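Local coordinates for glia-derived nexin (Homo sapiens, PDB 4DY0), which inhibits serine proteases such as thrombin, trypsin and urokinase, binds heparin, and promotes neurite extension by blocking thrombin, at residues Y220-L225 with S263-K268; S233-L238 with D259-I264. All blocks are in the same frame, centred on the assembly; numbering follows the deposited sequence.

Contact 1. Residues Y220-L225 with S263-K268; sequences YNFIEL and SIMVPK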
loop_
_atom_site.group_PDB
_atom_site.type_symbol
_atom_site.label_atom_id
_atom_site.label_comp_id
_atom_site.label_asym_id
_atom_site.label_seq_id
_atom_site.Cartn_x
_atom_site.Cartn_y
_atom_site.Cartn_z
ATOM N N TYR A 220 16.081 15.859 5.731
ATOM C CA TYR A 220 16.145 14.508 5.204
ATOM C C TYR A 220 16.392 14.523 3.701
ATOM O O TYR A 220 16.142 15.532 3.034
ATOM C CB TYR A 220 14.870 13.727 5.550
ATOM C CG TYR A 220 13.597 14.236 4.905
ATOM C CD1 TYR A 220 13.145 13.701 3.709
ATOM C CD2 TYR A 220 12.833 15.230 5.507
ATOM C CE1 TYR A 220 11.978 14.146 3.120
ATOM C CE2 TYR A 220 11.660 15.688 4.921
ATOM C CZ TYR A 220 11.238 15.137 3.727
ATOM O OH TYR A 220 10.079 15.575 3.125
ATOM N N ASN A 221 16.897 13.403 3.183
ATOM C CA ASN A 221 17.209 13.269 1.762
ATOM C C ASN A 221 16.239 12.315 1.082
ATOM O O ASN A 221 15.700 11.412 1.720
ATOM C CB ASN A 221 18.638 12.752 1.571
ATOM C CG ASN A 221 19.681 13.664 2.199
ATOM O OD1 ASN A 221 19.777 14.846 1.867
ATOM N ND2 ASN A 221 20.475 13.111 3.106
ATOM N N PHE A 222 16.020 12.512 -0.214
ATOM C CA PHE A 222 15.142 11.625 -0.966
ATOM C C PHE A 222 15.622 11.400 -2.392
ATOM O O PHE A 222 16.277 12.254 -2.986
ATOM C CB PHE A 222 13.697 12.138 -0.958
ATOM C CG PHE A 222 13.572 13.602 -1.258
ATOM C CD1 PHE A 222 13.385 14.041 -2.559
ATOM C CD2 PHE A 222 13.644 14.539 -0.240
ATOM C CE1 PHE A 222 13.274 15.384 -2.841
ATOM C CE2 PHE A 222 13.531 15.887 -0.513
ATOM C CZ PHE A 222 13.348 16.313 -1.815
ATOM N N ILE A 223 15.286 10.240 -2.938
ATOM C CA ILE A 223 15.739 9.876 -4.264
ATOM C C ILE A 223 14.651 9.140 -5.040
ATOM O O ILE A 223 13.819 8.444 -4.456
ATOM C CB ILE A 223 17.012 9.010 -4.190
ATOM C CG1 ILE A 223 17.551 8.723 -5.595
ATOM C CG2 ILE A 223 16.739 7.724 -3.430
ATOM C CD1 ILE A 223 18.994 8.253 -5.599
ATOM N N GLU A 224 14.659 9.309 -6.360
ATOM C CA GLU A 224 13.749 8.579 -7.233
ATOM C C GLU A 224 14.491 7.534 -8.069
ATOM O O GLU A 224 15.465 7.843 -8.754
ATOM C CB GLU A 224 12.993 9.539 -8.149
ATOM C CG GLU A 224 11.933 8.854 -8.998
ATOM C CD GLU A 224 11.281 9.796 -9.992
ATOM O OE1 GLU A 224 12.008 10.598 -10.623
ATOM O OE2 GLU A 224 10.042 9.732 -10.146
ATOM N N LEU A 225 14.030 6.293 -7.997
ATOM C CA LEU A 225 14.597 5.218 -8.793
ATOM C C LEU A 225 13.522 4.700 -9.729
ATOM O O LEU A 225 12.624 3.977 -9.304
ATOM C CB LEU A 225 15.077 4.084 -7.893
ATOM C CG LEU A 225 16.186 4.360 -6.883
ATOM C CD1 LEU A 225 15.837 5.541 -6.009
ATOM C CD2 LEU A 225 16.384 3.123 -6.038
ATOM N N SER A 263 9.303 18.955 -7.305
ATOM C CA SER A 263 9.794 20.264 -7.725
ATOM C C SER A 263 11.115 20.639 -7.055
ATOM O O SER A 263 11.591 21.766 -7.192
ATOM C CB SER A 263 8.738 21.345 -7.470
ATOM O OG SER A 263 8.292 21.309 -6.127
ATOM N N ILE A 264 11.702 19.690 -6.332
ATOM C CA ILE A 264 13.004 19.908 -5.709
ATOM C C ILE A 264 14.066 18.990 -6.300
ATOM O O ILE A 264 15.237 19.362 -6.393
ATOM C CB ILE A 264 12.958 19.669 -4.196
ATOM C CG1 ILE A 264 11.969 20.623 -3.528
ATOM C CG2 ILE A 264 14.351 19.822 -3.598
ATOM C CD1 ILE A 264 11.771 20.343 -2.047
ATOM N N MET A 265 13.649 17.787 -6.687
ATOM C CA MET A 265 14.558 16.795 -7.249
ATOM C C MET A 265 15.112 17.252 -8.587
ATOM O O MET A 265 14.370 17.706 -9.456
ATOM C CB MET A 265 13.843 15.460 -7.455
ATOM C CG MET A 265 13.366 14.797 -6.189
ATOM S SD MET A 265 12.708 13.149 -6.516
ATOM C CE MET A 265 11.501 13.520 -7.786
ATOM N N VAL A 266 16.422 17.127 -8.742
ATOM C CA VAL A 266 17.069 17.336 -10.026
ATOM C C VAL A 266 17.960 16.136 -10.265
ATOM O O VAL A 266 18.486 15.553 -9.313
ATOM C CB VAL A 266 17.937 18.607 -10.038
ATOM C CG1 VAL A 266 17.064 19.845 -9.972
ATOM C CG2 VAL A 266 18.940 18.577 -8.889
ATOM N N PRO A 267 18.127 15.750 -11.533
ATOM C CA PRO A 267 18.983 14.606 -11.800
ATOM C C PRO A 267 20.422 14.915 -11.395
ATOM O O PRO A 267 20.880 16.045 -11.558
ATOM C CB PRO A 267 18.879 14.431 -13.323
ATOM C CG PRO A 267 17.630 15.151 -13.721
ATOM C CD PRO A 267 17.502 16.288 -12.753
ATOM N N LYS A 268 21.123 13.922 -10.859
ATOM C CA LYS A 268 22.546 14.070 -10.588
ATOM C C LYS A 268 23.245 12.727 -10.410
ATOM O O LYS A 268 22.614 11.717 -10.087
ATOM C CB LYS A 268 22.795 14.987 -9.385
ATOM C CG LYS A 268 22.433 14.388 -8.039
ATOM C CD LYS A 268 22.601 15.410 -6.918
ATOM C CE LYS A 268 21.673 16.607 -7.107
ATOM N NZ LYS A 268 21.740 17.560 -5.961
#

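Contact 2. Residues S233-L238 with D259-I264; sequences SMLIAL and DSWMSI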
loop_
_atom_site.group_PDB
_atom_site.type_symbol
_atom_site.label_atom_id
_atom_site.label_comp_id
_atom_site.label_asym_id
_atom_site.label_seq_id
_atom_site.Cartn_x
_atom_site.Cartn_y
_atom_site.Cartn_z
ATOM N N SER A 233 7.835 4.312 -10.347
ATOM C CA SER A 233 9.128 4.587 -9.736
ATOM C C SER A 233 9.078 4.425 -8.225
ATOM O O SER A 233 8.026 4.565 -7.603
ATOM C CB SER A 233 9.621 5.988 -10.110
ATOM O OG SER A 233 8.671 6.968 -9.742
ATOM N N MET A 234 10.222 4.105 -7.643
ATOM C CA MET A 234 10.336 4.045 -6.203
ATOM C C MET A 234 10.875 5.376 -5.690
ATOM O O MET A 234 11.769 5.971 -6.296
ATOM C CB MET A 234 11.267 2.912 -5.782
ATOM C CG MET A 234 11.508 2.866 -4.278
ATOM S SD MET A 234 12.562 1.503 -3.754
ATOM C CE MET A 234 11.441 0.118 -3.929
ATOM N N LEU A 235 10.318 5.841 -4.578
ATOM C CA LEU A 235 10.832 7.020 -3.901
ATOM C C LEU A 235 11.320 6.598 -2.526
ATOM O O LEU A 235 10.669 5.802 -1.849
ATOM C CB LEU A 235 9.746 8.087 -3.777
ATOM C CG LEU A 235 9.491 8.969 -5.004
ATOM C CD1 LEU A 235 9.514 8.165 -6.286
ATOM C CD2 LEU A 235 8.164 9.694 -4.860
ATOM N N ILE A 236 12.475 7.118 -2.123
ATOM C CA ILE A 236 13.058 6.767 -0.832
ATOM C C ILE A 236 13.486 8.014 -0.076
ATOM O O ILE A 236 14.103 8.920 -0.647
ATOM C CB ILE A 236 14.281 5.848 -0.990
ATOM C CG1 ILE A 236 13.905 4.593 -1.775
ATOM C CG2 ILE A 236 14.861 5.489 0.377
ATOM C CD1 ILE A 236 14.978 3.531 -1.772
ATOM N N ALA A 237 13.146 8.061 1.208
ATOM C CA ALA A 237 13.537 9.175 2.058
ATOM C C ALA A 237 14.026 8.671 3.411
ATOM O O ALA A 237 13.461 7.734 3.984
ATOM C CB ALA A 237 12.377 10.140 2.237
ATOM N N LEU A 238 15.092 9.284 3.906
ATOM C CA LEU A 238 15.569 9.011 5.252
ATOM C C LEU A 238 16.311 10.243 5.753
ATOM O O LEU A 238 16.729 11.082 4.949
ATOM C CB LEU A 238 16.452 7.754 5.295
ATOM C CG LEU A 238 17.939 7.853 4.943
ATOM C CD1 LEU A 238 18.651 6.588 5.384
ATOM C CD2 LEU A 238 18.147 8.095 3.451
ATOM N N ASP A 259 4.537 15.833 -4.122
ATOM C CA ASP A 259 4.548 16.875 -5.146
ATOM C C ASP A 259 5.678 17.858 -4.869
ATOM O O ASP A 259 6.350 18.329 -5.780
ATOM C CB ASP A 259 3.212 17.618 -5.189
ATOM C CG ASP A 259 2.066 16.734 -5.639
ATOM O OD1 ASP A 259 2.327 15.617 -6.134
ATOM O OD2 ASP A 259 0.899 17.157 -5.499
ATOM N N SER A 260 5.889 18.160 -3.597
ATOM C CA SER A 260 6.956 19.064 -3.213
ATOM C C SER A 260 8.312 18.487 -3.617
ATOM O O SER A 260 9.154 19.202 -4.154
ATOM C CB SER A 260 6.907 19.342 -1.710
ATOM O OG SER A 260 7.932 20.237 -1.328
ATOM N N TRP A 261 8.519 17.194 -3.369
ATOM C CA TRP A 261 9.772 16.553 -3.756
ATOM C C TRP A 261 9.990 16.710 -5.253
ATOM O O TRP A 261 11.086 17.043 -5.697
ATOM C CB TRP A 261 9.799 15.063 -3.385
ATOM C CG TRP A 261 9.715 14.774 -1.914
ATOM C CD1 TRP A 261 9.831 15.671 -0.890
ATOM C CD2 TRP A 261 9.526 13.491 -1.301
ATOM N NE1 TRP A 261 9.705 15.030 0.317
ATOM C CE2 TRP A 261 9.520 13.691 0.093
ATOM C CE3 TRP A 261 9.353 12.194 -1.798
ATOM C CZ2 TRP A 261 9.351 12.641 0.998
ATOM C CZ3 TRP A 261 9.185 11.155 -0.900
ATOM C CH2 TRP A 261 9.184 11.384 0.482
ATOM N N MET A 262 8.933 16.472 -6.025
ATOM C CA MET A 262 9.007 16.544 -7.482
ATOM C C MET A 262 9.613 17.855 -7.982
ATOM O O MET A 262 10.348 17.871 -8.968
ATOM C CB MET A 262 7.620 16.344 -8.099
ATOM C CG MET A 262 7.004 14.976 -7.836
ATOM S SD MET A 262 8.008 13.625 -8.476
ATOM C CE MET A 262 6.906 12.232 -8.247
ATOM N N SER A 263 9.303 18.955 -7.305
ATOM C CA SER A 263 9.794 20.264 -7.725
ATOM C C SER A 263 11.115 20.639 -7.055
ATOM O O SER A 263 11.591 21.766 -7.192
ATOM C CB SER A 263 8.738 21.345 -7.470
ATOM O OG SER A 263 8.292 21.309 -6.127
ATOM N N ILE A 264 11.702 19.690 -6.332
ATOM C CA ILE A 264 13.004 19.908 -5.709
ATOM C C ILE A 264 14.066 18.990 -6.300
ATOM O O ILE A 264 15.237 19.362 -6.393
ATOM C CB ILE A 264 12.958 19.669 -4.196
ATOM C CG1 ILE A 264 11.969 20.623 -3.528
ATOM C CG2 ILE A 264 14.351 19.822 -3.598
ATOM C CD1 ILE A 264 11.771 20.343 -2.047
#

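Contact 1. Residues Y220-L225 with S263-K268
Phe222 and Met265 meet edge-on: the methionine chain comes up to the rim of the phenyl ring, with Met265 CG 3.4 Å from Phe222 CE1 and close to the plane of the ring. The sulfur follows the same rim. Met265 SD is 5.3 Å from the centroid of the Phe222 ring and 87° off its normal, so this Met-aromatic contact uses the ring edge rather than a face. Phe222 can present that edge because its CG sits between the backbone N and the carbonyl carbon (chi1 47°), which stands the ring up from the strand toward the incoming chain.

The remaining touches are looser van der Waals contacts. Ile264 CG2 reaches the far end of the ring, 4.1 Å from Phe222 CZ, the two side chains crossing at about a right angle. One strand repeat further on, Glu224 lends its aliphatic part, and its CB lies 4.0 Å from Met265 SD. A bend at chi3 (-54°) carries the methionine methyl group to the glutamate's end, these two side chains also crossing at about a right angle, and Met265 CE comes within 4.1 Å of Glu224 OE1.

The carboxylate itself is held elsewhere, by a salt bridge to Arg208 and a hydrogen bond to Ser233 OG. A face of the Phe222 ring stacks nearly parallel on the indole of Trp261. With an alanine in place of Phe222, Met265 would probably lose its aromatic edge and the Trp261 indole its stacking partner, opening a gap between strand and connection.

Residues 220-225 belong to the second strand of serpin sheet B, and 263-268 leave helix H to begin the second strand of sheet C; this packing of the helix-to-strand connection over sheet B belongs to the serpin fold.

Contact 2. Residues S233-L238 with D259-I264
Trp261 points the six-membered part of its indole at Leu235 and Ala237, which stand on the same side of the strand, two residues apart. Leu235 CD2 comes to the edge of the indole, near its plane, 4.1 Å from Trp261 CE3. Further round the same ring, Ala237 CB is 3.9 Å from Trp261 CH2, approaching obliquely. The short alanine side chain lets the indole come close to the strand, while the leucine fills in beside it. Trp261 reaches this far because its CG lies opposite the carbonyl carbon (chi1 -63°), carrying the ring out from the helix toward the strand.

Met262 adds a lighter apolar touch: its methyl group, CE, ends 4.4 Å from Leu235 CD2, bringing the tip of the chain nearer to the strand than its base.

In serpin terms, this is helix H seated on the third strand of sheet B, through side chains largely buried in the body of the protein.

Polar bonds hold the indole and the end of the helix. The one indole N-H is used: Trp261 NE1 is hydrogen-bonded to Tyr220 OH of the neighbouring strand, which helps to fix the rotation of the ring. Where the helix ends, Ile264 N bonds to Trp261 O at 2.8 Å. Ser263 OG donates to Ser260 O at 3.0 Å, meeting the carbonyl at a C=O...donor angle of 120° and tilted 32° from its plane, which gives this carbonyl a side-chain partner just as the chain leaves the helix.

How the contacts relate
Followed from the N terminus, the chain reaches 220-225 first of the four segments, turns back, and returns as 233-238 in the adjacent antiparallel strand; Leu225 N is 2.8 Å from Met234 O in this hairpin, a probable hydrogen bond. It then loops away before entering helix 255-262. Contact 2 closes the shorter loop, from 233-238 to 259-264, and contact 1 the longer one, from 220-225 to 263-268. The shorter loop nests inside the longer, their later segments overlapping at Ser263 and Ile264. With centres about 6 Å apart, the two contacts bind two neighbouring strands of sheet B to consecutive elements, the end of helix 255-262 and the lead into strand 266-284.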